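Local coordinates for protein Tae4 (Agrobacterium tumefaciens, PDB 6IJF) that is a type VI secretion amidase effector that probably cleaves peptide bonds in the peptidoglycan of rival bacteria, at residues C[33-38]-C[42-47]; C[55-58]-C[62-65]; C[83-88]-C[121-126]; C[134-137]-C[142-145]. One frame throughout, in Å; residues are numbered along the deposited sequence.

Contact 1. Residues C[33-38]-C[42-47]; sequences IGWESF and PNYHNT
F38 and Y44 lay their rings on each other in an offset stack, with centroids 4.0 Å apart and planes only 7° from parallel. The overlap is broad. CE2 of F38 comes within 3.7 Å of CZ of Y44, and F38 CB adds a CH-pi contact, 4.1 Å from the centroid of the Y44 ring and over the same tyrosine face. Both residues set CG anti to the carbonyl carbon (chi1 -63° for F38, -65° for Y44), a choice that lets the two rings come face to face. W35 belongs to the buried end: its CZ3 meets Y44 CD1 at a looser 4.4 Å, while CE2 of F38 sits above one face of the indole near its rim and CD1 of I33 covers the opposite face. A short 3-10 turn, braced by a 2.9 Å bond from F38 N to W35 O, puts W35 and F38 next to each other. F30 of helix 26-33 also packs on both F38 and Y44. The other side of the contact is loose: E36, S37, P42 and N43 are exposed and line the turn without joining the stack. The carbonyl O of H45 and OG1 of T47 bond to the chain of another protein. Polar ends are tied outside the pair, the Y44 hydroxyl to H68 and the indole NE1 to R69 O. Across the two segments, then, the attraction is aromatic and dispersive: hydrogen bonds to 68-69 tether the Y44 hydroxyl and the indole NE1, while the stack probably sets the turn of the Y44 ring.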
loop_
_atom_site.group_PDB
_atom_site.type_symbol
_atom_site.label_atom_id
_atom_site.label_comp_id
_atom_site.label_asym_id
_atom_site.label_seq_id
_atom_site.Cartn_x
_atom_site.Cartn_y
_atom_site.Cartn_z
ATOM N N ILE C 33 14.219 24.935 15.201
ATOM C CA ILE C 33 13.698 26.327 15.080
ATOM C C ILE C 33 13.294 26.876 16.453
ATOM O O ILE C 33 12.870 28.046 16.506
ATOM C CB ILE C 33 12.552 26.421 14.068
ATOM C CG1 ILE C 33 11.325 25.605 14.475
ATOM C CG2 ILE C 33 13.055 26.051 12.681
ATOM C CD1 ILE C 33 10.120 25.856 13.591
ATOM N N GLY C 34 13.444 26.091 17.515
ATOM C CA GLY C 34 13.256 26.591 18.890
ATOM C C GLY C 34 11.805 26.517 19.320
ATOM O O GLY C 34 11.411 27.299 20.189
ATOM N N TRP C 35 11.034 25.577 18.775
ATOM C CA TRP C 35 9.595 25.415 19.107
ATOM C C TRP C 35 9.378 24.147 19.920
ATOM O O TRP C 35 8.302 23.532 19.762
ATOM C CB TRP C 35 8.757 25.356 17.835
ATOM C CG TRP C 35 8.708 26.610 17.042
ATOM C CD1 TRP C 35 9.531 27.697 17.099
ATOM C CD2 TRP C 35 7.755 26.876 16.008
ATOM N NE1 TRP C 35 9.145 28.627 16.167
ATOM C CE2 TRP C 35 8.062 28.146 15.482
ATOM C CE3 TRP C 35 6.677 26.161 15.481
ATOM C CZ2 TRP C 35 7.314 28.714 14.454
ATOM C CZ3 TRP C 35 5.937 26.731 14.468
ATOM C CH2 TRP C 35 6.257 27.987 13.963
ATOM N N GLU C 36 10.355 23.745 20.733
ATOM C CA GLU C 36 10.269 22.489 21.531
ATOM C C GLU C 36 8.952 22.446 22.310
ATOM O O GLU C 36 8.363 21.366 22.449
ATOM C CB GLU C 36 11.426 22.363 22.536
ATOM C CG GLU C 36 12.781 22.168 21.894
ATOM C CD GLU C 36 13.547 23.450 21.613
ATOM O OE1 GLU C 36 12.919 24.444 21.211
ATOM O OE2 GLU C 36 14.783 23.431 21.780
ATOM N N SER C 37 8.493 23.588 22.809
ATOM C CA SER C 37 7.304 23.682 23.692
ATOM C C SER C 37 6.016 23.385 22.923
ATOM O O SER C 37 5.015 23.144 23.593
ATOM C CB SER C 37 7.253 25.036 24.364
ATOM O OG SER C 37 6.869 26.044 23.436
ATOM N N PHE C 38 6.019 23.395 21.577
ATOM C CA PHE C 38 4.829 23.033 20.758
ATOM C C PHE C 38 4.810 21.538 20.390
ATOM O O PHE C 38 3.837 21.121 19.707
ATOM C CB PHE C 38 4.765 23.882 19.487
ATOM C CG PHE C 38 4.609 25.363 19.701
ATOM C CD1 PHE C 38 4.174 25.885 20.914
ATOM C CD2 PHE C 38 4.858 26.249 18.664
ATOM C CE1 PHE C 38 4.043 27.253 21.095
ATOM C CE2 PHE C 38 4.728 27.622 18.838
ATOM C CZ PHE C 38 4.314 28.117 20.056
ATOM N N PRO C 42 -1.664 19.978 20.087
ATOM C CA PRO C 42 -2.512 19.567 18.971
ATOM C C PRO C 42 -2.723 20.658 17.916
ATOM O O PRO C 42 -3.111 20.321 16.811
ATOM C CB PRO C 42 -3.829 19.149 19.633
ATOM C CG PRO C 42 -3.847 19.941 20.934
ATOM C CD PRO C 42 -2.398 20.019 21.363
ATOM N N ASN C 43 -2.434 21.921 18.236
ATOM C CA ASN C 43 -2.528 23.025 17.243
ATOM C C ASN C 43 -1.353 22.949 16.268
ATOM O O ASN C 43 -1.397 23.673 15.270
ATOM C CB ASN C 43 -2.563 24.403 17.909
ATOM C CG ASN C 43 -3.780 24.568 18.809
ATOM O OD1 ASN C 43 -3.661 24.859 20.005
ATOM N ND2 ASN C 43 -4.955 24.335 18.245
ATOM N N TYR C 44 -0.320 22.137 16.552
ATOM C CA TYR C 44 0.937 22.120 15.754
ATOM C C TYR C 44 1.206 20.737 15.152
ATOM O O TYR C 44 2.344 20.502 14.674
ATOM C CB TYR C 44 2.076 22.638 16.628
ATOM C CG TYR C 44 1.864 24.081 16.996
ATOM C CD1 TYR C 44 2.184 25.091 16.102
ATOM C CD2 TYR C 44 1.270 24.438 18.200
ATOM C CE1 TYR C 44 1.955 26.422 16.409
ATOM C CE2 TYR C 44 1.036 25.771 18.524
ATOM C CZ TYR C 44 1.384 26.762 17.627
ATOM O OH TYR C 44 1.183 28.083 17.902
ATOM N N HIS C 45 0.195 19.869 15.110
ATOM C CA HIS C 45 0.357 18.504 14.529
ATOM C C HIS C 45 0.727 18.591 13.044
ATOM O O HIS C 45 1.509 17.722 12.583
ATOM C CB HIS C 45 -0.911 17.670 14.753
ATOM C CG HIS C 45 -0.938 17.028 16.101
ATOM N ND1 HIS C 45 -2.112 16.820 16.794
ATOM C CD2 HIS C 45 0.055 16.551 16.892
ATOM C CE1 HIS C 45 -1.840 16.236 17.942
ATOM N NE2 HIS C 45 -0.522 16.069 18.030
ATOM N N ASN C 46 0.120 19.528 12.313
ATOM C CA ASN C 46 0.212 19.602 10.833
ATOM C C ASN C 46 1.377 20.531 10.478
ATOM O O ASN C 46 1.266 21.738 10.695
ATOM C CB ASN C 46 -1.135 19.956 10.205
ATOM C CG ASN C 46 -2.195 18.952 10.598
ATOM O OD1 ASN C 46 -3.260 19.338 11.072
ATOM N ND2 ASN C 46 -1.876 17.676 10.490
ATOM N N THR C 47 2.477 19.972 9.985
ATOM C CA THR C 47 3.782 20.679 9.840
ATOM C C THR C 47 4.033 21.123 8.404
ATOM O O THR C 47 5.093 21.741 8.179
ATOM C CB THR C 47 4.901 19.762 10.363
ATOM O OG1 THR C 47 4.923 18.614 9.513
ATOM C CG2 THR C 47 4.692 19.344 11.805
#

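Contact 2. Residues C[55-58]-C[62-65]; sequences AFVK and NIVP
I63 reaches back from the loop to F56 and V57, toward the end of helix 48-58. From its CB the side chain forks. CG2 goes anti to the backbone N, whereas CG1 stands anti to the carbonyl carbon (chi1 -60°) and heads for the helix, coming 4.4 Å from CG2 of V57. A second bend, chi2 -53°, swings the terminal CD1 to 3.9 Å from F56 CB, obliquely placed against the phenyl ring. L90 and M91 of helix 84-92 also pack on I63, and M91 touches F56 as well, so the isoleucine fills the junction of two helices. N62 lies side by side with V57, its OD1 4.1 Å from V57 CG2. That oxygen takes the backbone N of I63 at 2.8 Å, a bent bond (131° at the hydrogen) arriving from above the carbonyl plane, and it also accepts G79 N. Nearby, Y96 OH bonds to both N62 O and V64 N. Between the segments the chemistry is mainly apolar packing; polar bonds made by N62 and V64 tie down the loop and probably help to position I63, while the apolar surface supplies the burial.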
loop_
_atom_site.group_PDB
_atom_site.type_symbol
_atom_site.label_atom_id
_atom_site.label_comp_id
_atom_site.label_asym_id
_atom_site.label_seq_id
_atom_site.Cartn_x
_atom_site.Cartn_y
_atom_site.Cartn_z
ATOM N N ALA C 55 12.088 25.924 3.930
ATOM C CA ALA C 55 12.751 25.760 2.624
ATOM C C ALA C 55 12.996 27.147 1.989
ATOM O O ALA C 55 14.132 27.399 1.488
ATOM C CB ALA C 55 11.950 24.853 1.731
ATOM N N PHE C 56 11.988 28.016 2.004
ATOM C CA PHE C 56 12.078 29.383 1.402
ATOM C C PHE C 56 13.074 30.242 2.205
ATOM O O PHE C 56 14.036 30.771 1.605
ATOM C CB PHE C 56 10.694 30.028 1.282
ATOM C CG PHE C 56 9.981 29.649 0.001
ATOM C CD1 PHE C 56 10.287 30.283 -1.182
ATOM C CD2 PHE C 56 9.090 28.592 -0.041
ATOM C CE1 PHE C 56 9.666 29.930 -2.378
ATOM C CE2 PHE C 56 8.471 28.226 -1.228
ATOM C CZ PHE C 56 8.746 28.916 -2.392
ATOM N N VAL C 57 12.878 30.335 3.512
ATOM C CA VAL C 57 13.766 31.127 4.412
ATOM C C VAL C 57 15.219 30.721 4.186
ATOM O O VAL C 57 16.031 31.599 3.942
ATOM C CB VAL C 57 13.373 30.936 5.877
ATOM C CG1 VAL C 57 14.451 31.466 6.806
ATOM C CG2 VAL C 57 12.041 31.585 6.155
ATOM N N LYS C 58 15.534 29.427 4.211
ATOM C CA LYS C 58 16.951 28.968 4.100
ATOM C C LYS C 58 17.472 29.238 2.691
ATOM O O LYS C 58 18.714 29.257 2.511
ATOM C CB LYS C 58 17.075 27.490 4.458
ATOM C CG LYS C 58 16.949 27.237 5.945
ATOM C CD LYS C 58 17.320 25.825 6.281
ATOM C CE LYS C 58 17.083 25.536 7.741
ATOM N NZ LYS C 58 17.592 24.192 8.077
ATOM N N ASN C 62 12.254 35.405 2.616
ATOM C CA ASN C 62 11.522 35.490 3.899
ATOM C C ASN C 62 10.025 35.421 3.597
ATOM O O ASN C 62 9.601 35.860 2.507
ATOM C CB ASN C 62 11.919 36.736 4.714
ATOM C CG ASN C 62 11.479 36.643 6.166
ATOM O OD1 ASN C 62 11.052 35.574 6.648
ATOM N ND2 ASN C 62 11.581 37.757 6.880
ATOM N N ILE C 63 9.271 34.883 4.545
ATOM C CA ILE C 63 7.800 34.691 4.481
ATOM C C ILE C 63 7.186 35.864 5.246
ATOM O O ILE C 63 7.209 35.789 6.482
ATOM C CB ILE C 63 7.423 33.323 5.100
ATOM C CG1 ILE C 63 8.075 32.150 4.358
ATOM C CG2 ILE C 63 5.915 33.156 5.192
ATOM C CD1 ILE C 63 7.845 32.134 2.857
ATOM N N VAL C 64 6.625 36.856 4.520
ATOM C CA VAL C 64 6.050 38.117 5.078
ATOM C C VAL C 64 4.717 38.426 4.390
ATOM O O VAL C 64 4.639 38.521 3.154
ATOM C CB VAL C 64 7.061 39.275 4.949
ATOM C CG1 VAL C 64 8.389 38.879 5.557
ATOM C CG2 VAL C 64 7.269 39.737 3.510
ATOM N N PRO C 65 3.605 38.582 5.137
ATOM C CA PRO C 65 3.586 38.428 6.584
ATOM C C PRO C 65 3.702 36.957 7.012
ATOM O O PRO C 65 3.571 36.073 6.170
ATOM C CB PRO C 65 2.206 38.952 6.994
ATOM C CG PRO C 65 1.339 38.769 5.749
ATOM C CD PRO C 65 2.280 38.910 4.586
#

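Contact 3. Residues C[83-88]-C[121-126]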
loop_
_atom_site.group_PDB
_atom_site.type_symbol
_atom_site.label_atom_id
_atom_site.label_comp_id
_atom_site.label_asym_id
_atom_site.label_seq_id
_atom_site.Cartn_x
_atom_site.Cartn_y
_atom_site.Cartn_z
ATOM N N ASN C 83 -0.091 27.968 8.749
ATOM C CA ASN C 83 -1.446 27.637 8.217
ATOM C C ASN C 83 -1.277 27.410 6.721
ATOM O O ASN C 83 -0.792 28.340 6.004
ATOM C CB ASN C 83 -2.485 28.743 8.450
ATOM C CG ASN C 83 -3.869 28.386 7.939
ATOM O OD1 ASN C 83 -4.697 27.797 8.633
ATOM N ND2 ASN C 83 -4.140 28.814 6.738
ATOM N N MET C 84 -1.655 26.213 6.258
ATOM C CA MET C 84 -1.430 25.838 4.843
ATOM C C MET C 84 -2.218 26.783 3.924
ATOM O O MET C 84 -1.639 27.266 2.941
ATOM C CB MET C 84 -1.821 24.387 4.588
ATOM C CG MET C 84 -1.759 24.021 3.130
ATOM S SD MET C 84 -3.386 24.298 2.347
ATOM C CE MET C 84 -2.902 24.029 0.638
ATOM N N ARG C 85 -3.466 27.090 4.260
ATOM C CA ARG C 85 -4.324 27.989 3.415
ATOM C C ARG C 85 -3.655 29.372 3.278
ATOM O O ARG C 85 -3.537 29.902 2.133
ATOM C CB ARG C 85 -5.745 28.054 4.004
ATOM C CG ARG C 85 -6.754 28.776 3.108
ATOM C CD ARG C 85 -8.101 29.039 3.782
ATOM N NE ARG C 85 -8.513 28.042 4.776
ATOM C CZ ARG C 85 -9.078 26.859 4.511
ATOM N NH1 ARG C 85 -9.282 26.471 3.258
ATOM N NH2 ARG C 85 -9.419 26.052 5.508
ATOM N N ARG C 86 -3.219 29.959 4.401
ATOM C CA ARG C 86 -2.545 31.284 4.400
ATOM C C ARG C 86 -1.240 31.209 3.617
ATOM O O ARG C 86 -0.999 32.133 2.825
ATOM C CB ARG C 86 -2.335 31.794 5.833
ATOM C CG ARG C 86 -3.636 32.224 6.491
ATOM C CD ARG C 86 -3.429 33.392 7.446
ATOM N NE ARG C 86 -2.632 32.943 8.561
ATOM C CZ ARG C 86 -3.060 32.115 9.515
ATOM N NH1 ARG C 86 -2.244 31.774 10.500
ATOM N NH2 ARG C 86 -4.300 31.651 9.496
ATOM N N LEU C 87 -0.445 30.128 3.751
ATOM C CA LEU C 87 0.813 30.048 2.968
ATOM C C LEU C 87 0.481 29.966 1.473
ATOM O O LEU C 87 1.189 30.597 0.682
ATOM C CB LEU C 87 1.686 28.877 3.448
ATOM C CG LEU C 87 3.047 28.749 2.740
ATOM C CD1 LEU C 87 3.900 29.994 2.919
ATOM C CD2 LEU C 87 3.807 27.536 3.241
ATOM N N ALA C 88 -0.521 29.177 1.074
ATOM C CA ALA C 88 -0.902 29.003 -0.361
ATOM C C ALA C 88 -1.349 30.358 -0.940
ATOM O O ALA C 88 -0.936 30.708 -2.036
ATOM C CB ALA C 88 -2.006 27.971 -0.470
ATOM N N PHE C 121 -2.523 20.914 -2.377
ATOM C CA PHE C 121 -3.680 19.995 -2.422
ATOM C C PHE C 121 -4.737 20.620 -1.523
ATOM O O PHE C 121 -4.545 20.605 -0.295
ATOM C CB PHE C 121 -3.278 18.589 -1.984
ATOM C CG PHE C 121 -2.145 17.983 -2.781
ATOM C CD1 PHE C 121 -2.378 17.325 -3.985
ATOM C CD2 PHE C 121 -0.846 18.036 -2.311
ATOM C CE1 PHE C 121 -1.333 16.770 -4.701
ATOM C CE2 PHE C 121 0.194 17.441 -3.008
ATOM C CZ PHE C 121 -0.041 16.828 -4.212
ATOM N N ASN C 122 -5.792 21.180 -2.120
ATOM C CA ASN C 122 -6.815 21.967 -1.378
ATOM C C ASN C 122 -8.018 21.087 -1.039
ATOM O O ASN C 122 -8.537 20.435 -1.966
ATOM C CB ASN C 122 -7.267 23.188 -2.169
ATOM C CG ASN C 122 -6.105 23.987 -2.689
ATOM O OD1 ASN C 122 -5.910 24.093 -3.906
ATOM N ND2 ASN C 122 -5.283 24.483 -1.783
ATOM N N ASN C 123 -8.449 21.086 0.221
ATOM C CA ASN C 123 -9.678 20.411 0.714
ATOM C C ASN C 123 -9.564 18.897 0.526
ATOM O O ASN C 123 -10.115 18.324 -0.446
ATOM C CB ASN C 123 -10.907 21.054 0.058
ATOM C CG ASN C 123 -10.872 22.558 0.198
ATOM O OD1 ASN C 123 -10.740 23.078 1.306
ATOM N ND2 ASN C 123 -10.893 23.252 -0.925
ATOM N N ILE C 124 -8.870 18.251 1.434
ATOM C CA ILE C 124 -8.647 16.779 1.436
ATOM C C ILE C 124 -9.779 16.067 2.169
ATOM O O ILE C 124 -10.046 16.360 3.320
ATOM C CB ILE C 124 -7.270 16.456 2.044
ATOM C CG1 ILE C 124 -6.173 17.124 1.195
ATOM C CG2 ILE C 124 -7.089 14.957 2.224
ATOM C CD1 ILE C 124 -4.871 17.421 1.927
ATOM N N PRO C 125 -10.462 15.112 1.510
ATOM C CA PRO C 125 -11.468 14.269 2.164
ATOM C C PRO C 125 -11.024 13.590 3.470
ATOM O O PRO C 125 -10.118 12.731 3.422
ATOM C CB PRO C 125 -11.734 13.179 1.093
ATOM C CG PRO C 125 -11.520 13.895 -0.213
ATOM C CD PRO C 125 -10.349 14.810 0.066
ATOM N N GLY C 126 -11.708 13.894 4.586
ATOM C CA GLY C 126 -11.409 13.316 5.912
ATOM C C GLY C 126 -10.466 14.215 6.697
ATOM O O GLY C 126 -10.091 13.883 7.834
#
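M84 sets its terminal methyl against polar atoms of the strand, a van der Waals contact: CE lies 3.4 Å from ND2 of N122 and 3.9 Å from the carbonyl O of F121. Its CG stands anti to the backbone N, and the chain then bends sharply at chi2 (-92°), which brings CE to the strand, where the M84 and N122 side chains cross at about a right angle. The N122 amide is meanwhile oriented from its other end, OD1 being hydrogen-bonded to T155.

The pairing joins the first turn of helix 84-92 to strand 116-122, a helix packed on a sheet. The effector family belongs to the papain-like clan of peptidases. N83 is the N-cap of that helix, whose first backbone bonds, L87 N to N83 O and A88 N to M84 O, both measure 2.9 Å.

Near the surface, R85 faces N123. NH1 of R85 stands 4.2 Å from OD1 of N123, with the oxygen at the guanidinium edge near its plane and the two flat groups 23° apart; at that length the attraction is probably weak and electrostatic.

Deeper in, M84 also touches C48, and F121 packs on H132; C48 and H132, with D134, are arranged like a Cys-His-Asp triad, probably the catalytic one.

Contact 4. Residues C[134-137]-C[142-145]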
loop_
_atom_site.group_PDB
_atom_site.type_symbol
_atom_site.label_atom_id
_atom_site.label_comp_id
_atom_site.label_asym_id
_atom_site.label_seq_id
_atom_site.Cartn_x
_atom_site.Cartn_y
_atom_site.Cartn_z
ATOM N N ASP C 134 3.532 21.389 -0.435
ATOM C CA ASP C 134 4.705 20.498 -0.539
ATOM C C ASP C 134 5.488 20.922 -1.773
ATOM O O ASP C 134 5.034 21.818 -2.505
ATOM C CB ASP C 134 4.264 19.023 -0.621
ATOM C CG ASP C 134 5.256 18.013 -0.069
ATOM O OD1 ASP C 134 6.464 18.288 -0.098
ATOM O OD2 ASP C 134 4.805 16.997 0.468
ATOM N N LEU C 135 6.647 20.305 -1.958
ATOM C CA LEU C 135 7.460 20.404 -3.188
ATOM C C LEU C 135 7.273 19.125 -3.978
ATOM O O LEU C 135 7.185 18.040 -3.391
ATOM C CB LEU C 135 8.952 20.579 -2.855
ATOM C CG LEU C 135 9.296 21.765 -1.944
ATOM C CD1 LEU C 135 10.782 21.932 -1.831
ATOM C CD2 LEU C 135 8.634 23.056 -2.399
ATOM N N VAL C 136 7.225 19.243 -5.285
ATOM C CA VAL C 136 6.942 18.070 -6.144
ATOM C C VAL C 136 7.977 18.028 -7.262
ATOM O O VAL C 136 8.389 19.099 -7.743
ATOM C CB VAL C 136 5.494 18.105 -6.659
ATOM C CG1 VAL C 136 5.187 19.334 -7.507
ATOM C CG2 VAL C 136 5.148 16.812 -7.416
ATOM N N ARG C 137 8.403 16.821 -7.606
ATOM C CA ARG C 137 9.208 16.517 -8.814
ATOM C C ARG C 137 8.356 15.669 -9.757
ATOM O O ARG C 137 7.940 14.569 -9.355
ATOM C CB ARG C 137 10.492 15.763 -8.440
ATOM C CG ARG C 137 11.481 16.566 -7.613
ATOM C CD ARG C 137 12.733 15.696 -7.396
ATOM N NE ARG C 137 13.798 16.492 -6.805
ATOM C CZ ARG C 137 14.544 17.379 -7.451
ATOM N NH1 ARG C 137 14.409 17.560 -8.753
ATOM N NH2 ARG C 137 15.462 18.074 -6.794
ATOM N N ALA C 142 5.928 8.686 -12.017
ATOM C CA ALA C 142 4.990 9.246 -11.010
ATOM C C ALA C 142 5.399 10.661 -10.646
ATOM O O ALA C 142 6.584 11.033 -10.902
ATOM C CB ALA C 142 4.967 8.381 -9.758
ATOM N N THR C 143 4.458 11.432 -10.107
ATOM C CA THR C 143 4.785 12.656 -9.331
ATOM C C THR C 143 5.298 12.194 -7.965
ATOM O O THR C 143 4.713 11.248 -7.406
ATOM C CB THR C 143 3.603 13.614 -9.206
ATOM O OG1 THR C 143 2.510 12.874 -8.673
ATOM C CG2 THR C 143 3.231 14.214 -10.541
ATOM N N GLN C 144 6.367 12.798 -7.495
ATOM C CA GLN C 144 6.897 12.511 -6.158
ATOM C C GLN C 144 6.919 13.827 -5.380
ATOM O O GLN C 144 7.646 14.757 -5.745
ATOM C CB GLN C 144 8.201 11.691 -6.209
ATOM C CG GLN C 144 7.983 10.342 -5.495
ATOM C CD GLN C 144 8.687 9.157 -6.108
ATOM O OE1 GLN C 144 9.001 9.165 -7.294
ATOM N NE2 GLN C 144 8.954 8.139 -5.297
ATOM N N CYS C 145 6.085 13.889 -4.355
ATOM C CA CYS C 145 6.110 14.979 -3.361
ATOM C C CYS C 145 7.198 14.651 -2.343
ATOM O O CYS C 145 7.396 13.468 -1.993
ATOM C CB CYS C 145 4.721 15.183 -2.776
ATOM S SG CYS C 145 3.489 15.646 -4.029
#
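V136 and C145 project from one face of a two-stranded antiparallel hairpin, R137 and Q144 from the other. On the first face V136 leads with CG2, which stands anti to its own nitrogen and comes 3.9 Å from SG of C145 and 4.0 Å from CB of T143. The cysteine keeps SG anti to its carbonyl carbon, and this sulfur is bound in the disulfide to C149. These two residues are a non-hydrogen-bonded pair, and CA-H...O contacts lie alongside: C145 CA lies 3.2 Å from L135 O, and V136 CA 3.4 Å from Q144 O. R137 and Q144 form the hydrogen-bonded pair, R137 N to Q144 O at 2.9 Å and Q144 N to R137 O at 3.0 Å, both nearly straight (174° and 170°). Their side-chain ends diverge: the R137 guanidinium makes a cation-pi contact with Y10, while Q144 NE2 bonds to the backbone of another protein's chain. The D134 carboxylate lies against C145, OD2 3.7 Å from CB. OD2 also accepts H132 NE2 and the amides of S147 and A148, an arrangement consistent with an aspartate orienting a catalytic histidine. Strand 144-145 forms an edge of the five-stranded sheet within the chain; strand 116-122 flanks 131-137 on its far side, helix 6-11 packs against L135 and R137, and helix 108-112 meets T143.

In the fold
From the N terminus, contact 1 comes first, closing a tight turn within the loop between helices 26-33 and 48-58. Contact 2 follows at the far end of helix 48-58, folding the loop that leads to strand 68-69 back on that helix. Contact 3 spans more sequence, bringing the start of helix 84-92 to strand 116-122, and contact 4 closes the hairpin of strands 131-137 and 144-145. All four run in series along the chain, with none nested or crossed. Contacts 3 and 4 touch through F121 CZ and C145 SG, 3.7 Å apart, on strands 116-122 and 144-145, which flank 131-137 in one sheet; contacts 1 and 4 lie on opposite sides of the chain's centre.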